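Local coordinates for protein LAIR1 ecotodomain from MGD21 antibody (Homo sapiens, PDB 7JZK) that forms an immunoglobulin-type ectodomain, carried as an insertion in an antibody, that binds the V2 domain of a Plasmodium RIFIN, at residues Leu3-Ile8 against Gln89-Glu94. Sequence-based numbering, arbitrary orientation.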
loop_
_atom_site.group_PDB
_atom_site.type_symbol
_atom_site.label_atom_id
_atom_site.label_comp_id
_atom_site.label_asym_id
_atom_site.label_seq_id
_atom_site.Cartn_x
_atom_site.Cartn_y
_atom_site.Cartn_z
ATOM N N LEU A 3 10.122 -18.959 13.523
ATOM C CA LEU A 3 8.701 -18.690 13.352
ATOM C C LEU A 3 8.081 -19.774 12.479
ATOM O O LEU A 3 8.566 -20.019 11.370
ATOM C CB LEU A 3 8.492 -17.326 12.694
ATOM C CG LEU A 3 8.928 -16.087 13.469
ATOM C CD1 LEU A 3 8.690 -14.791 12.642
ATOM C CD2 LEU A 3 8.184 -16.069 14.803
ATOM N N PRO A 4 7.020 -20.433 12.929
ATOM C CA PRO A 4 6.390 -21.470 12.106
ATOM C C PRO A 4 5.649 -20.869 10.921
ATOM O O PRO A 4 5.244 -19.707 10.930
ATOM C CB PRO A 4 5.432 -22.179 13.077
ATOM C CG PRO A 4 5.192 -21.210 14.167
ATOM C CD PRO A 4 6.418 -20.333 14.272
ATOM N N ARG A 5 5.468 -21.682 9.888
ATOM C CA ARG A 5 4.844 -21.178 8.679
ATOM C C ARG A 5 3.366 -20.926 8.946
ATOM O O ARG A 5 2.712 -21.753 9.586
ATOM C CB ARG A 5 5.028 -22.154 7.509
ATOM C CG ARG A 5 4.857 -21.484 6.124
ATOM C CD ARG A 5 5.948 -21.864 5.153
ATOM N NE ARG A 5 5.669 -23.158 4.554
ATOM C CZ ARG A 5 5.125 -23.313 3.350
ATOM N NH1 ARG A 5 4.823 -22.238 2.616
ATOM N NH2 ARG A 5 4.896 -24.536 2.877
ATOM N N PRO A 6 2.820 -19.783 8.544
ATOM C CA PRO A 6 1.383 -19.567 8.691
ATOM C C PRO A 6 0.655 -20.362 7.623
ATOM O O PRO A 6 1.247 -20.790 6.633
ATOM C CB PRO A 6 1.217 -18.061 8.481
ATOM C CG PRO A 6 2.394 -17.638 7.672
ATOM C CD PRO A 6 3.498 -18.643 7.893
ATOM N N SER A 7 -0.654 -20.523 7.818
ATOM C CA SER A 7 -1.481 -21.217 6.841
ATOM C C SER A 7 -2.650 -20.314 6.459
ATOM O O SER A 7 -3.065 -19.442 7.228
ATOM C CB SER A 7 -2.024 -22.559 7.372
ATOM O OG SER A 7 -3.199 -22.381 8.158
ATOM N N ILE A 8 -3.167 -20.526 5.257
ATOM C CA ILE A 8 -4.262 -19.738 4.709
ATOM C C ILE A 8 -5.370 -20.703 4.340
ATOM O O ILE A 8 -5.101 -21.765 3.767
ATOM C CB ILE A 8 -3.798 -18.918 3.476
ATOM C CG1 ILE A 8 -4.958 -18.294 2.701
ATOM C CG2 ILE A 8 -2.942 -19.729 2.525
ATOM C CD1 ILE A 8 -5.614 -17.136 3.353
ATOM N N GLN A 89 6.426 -16.873 4.145
ATOM C CA GLN A 89 5.062 -16.819 3.642
ATOM C C GLN A 89 4.445 -18.213 3.639
ATOM O O GLN A 89 5.138 -19.224 3.545
ATOM C CB GLN A 89 5.028 -16.224 2.228
ATOM C CG GLN A 89 5.746 -14.902 2.098
ATOM C CD GLN A 89 7.198 -15.113 1.768
ATOM O OE1 GLN A 89 7.700 -16.235 1.862
ATOM N NE2 GLN A 89 7.881 -14.056 1.347
ATOM N N SER A 90 3.125 -18.252 3.742
ATOM C CA SER A 90 2.375 -19.467 3.509
ATOM C C SER A 90 2.324 -19.804 2.018
ATOM O O SER A 90 2.724 -19.025 1.149
ATOM C CB SER A 90 0.947 -19.301 3.999
ATOM O OG SER A 90 0.130 -18.855 2.932
ATOM N N ASP A 91 1.836 -20.995 1.722
ATOM C CA ASP A 91 1.583 -21.369 0.342
ATOM C C ASP A 91 0.446 -20.523 -0.226
ATOM O O ASP A 91 -0.417 -20.048 0.516
ATOM C CB ASP A 91 1.227 -22.853 0.254
ATOM C CG ASP A 91 2.448 -23.720 0.009
ATOM O OD1 ASP A 91 3.569 -23.260 0.329
ATOM O OD2 ASP A 91 2.299 -24.862 -0.487
ATOM N N TYR A 92 0.461 -20.322 -1.550
ATOM C CA TYR A 92 -0.609 -19.597 -2.224
ATOM C C TYR A 92 -1.873 -20.437 -2.282
ATOM O O TYR A 92 -1.831 -21.656 -2.417
ATOM C CB TYR A 92 -0.220 -19.208 -3.664
ATOM C CG TYR A 92 0.674 -17.990 -3.761
ATOM C CD1 TYR A 92 2.021 -18.129 -4.036
ATOM C CD2 TYR A 92 0.190 -16.717 -3.538
ATOM C CE1 TYR A 92 2.865 -17.033 -4.101
ATOM C CE2 TYR A 92 1.028 -15.604 -3.606
ATOM C CZ TYR A 92 2.369 -15.771 -3.888
ATOM O OH TYR A 92 3.246 -14.712 -3.956
ATOM N N LEU A 93 -2.996 -19.743 -2.251
ATOM C CA LEU A 93 -4.339 -20.289 -2.324
ATOM C C LEU A 93 -5.020 -19.627 -3.514
ATOM O O LEU A 93 -4.990 -18.395 -3.626
ATOM C CB LEU A 93 -5.103 -19.942 -1.047
ATOM C CG LEU A 93 -6.414 -20.621 -0.681
ATOM C CD1 LEU A 93 -6.129 -22.011 -0.165
ATOM C CD2 LEU A 93 -7.164 -19.800 0.354
ATOM N N GLU A 94 -5.616 -20.422 -4.414
ATOM C CA GLU A 94 -6.293 -19.879 -5.589
ATOM C C GLU A 94 -7.783 -19.721 -5.307
ATOM O O GLU A 94 -8.467 -20.692 -4.981
ATOM C CB GLU A 94 -6.121 -20.753 -6.826
ATOM C CG GLU A 94 -6.651 -20.097 -8.123
ATOM C CD GLU A 94 -6.546 -21.020 -9.324
ATOM O OE1 GLU A 94 -6.161 -20.564 -10.412
ATOM O OE2 GLU A 94 -6.828 -22.226 -9.178
#
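R5 and D91 illustrate how a salt bridge can span two neighbouring chain segments where no backbone ladder joins them. NH1 of R5 lies 2.8 Å from OD1 of D91 and NH2 of R5 3.1 Å from the same OD1, both nitrogens serving one oxygen from a single face of the carboxylate. The two flat groups are turned 63° apart, yet OD1 stays in the guanidinium plane. NH1 also donates an almost straight bond (171°) to the carbonyl O of Q89, 3.2 Å away; two in-plane acceptors would restrain the guanidinium's rotation, and bends at chi2 and chi3 curl the chain over to reach them.

In this immunoglobulin sandwich, 3-8 leads into edge strand 7-11 of one sheet, whereas 89-94 contains the break in strand 85-97 of the other and is strand again at L93, so the contact joins the two sheets.

Apolar contacts lie on the inner side. CG1 of I8, anti to its own N (chi1 169°), meets CD2 of L93 at 3.6 Å, and both side chains also rest on F24.

Buried S90 sets its CB 3.0 Å from O of P6. Its hydroxyl, beside CG2 of I8, donates to D91 O and is also hydrogen-bonded with C78 N.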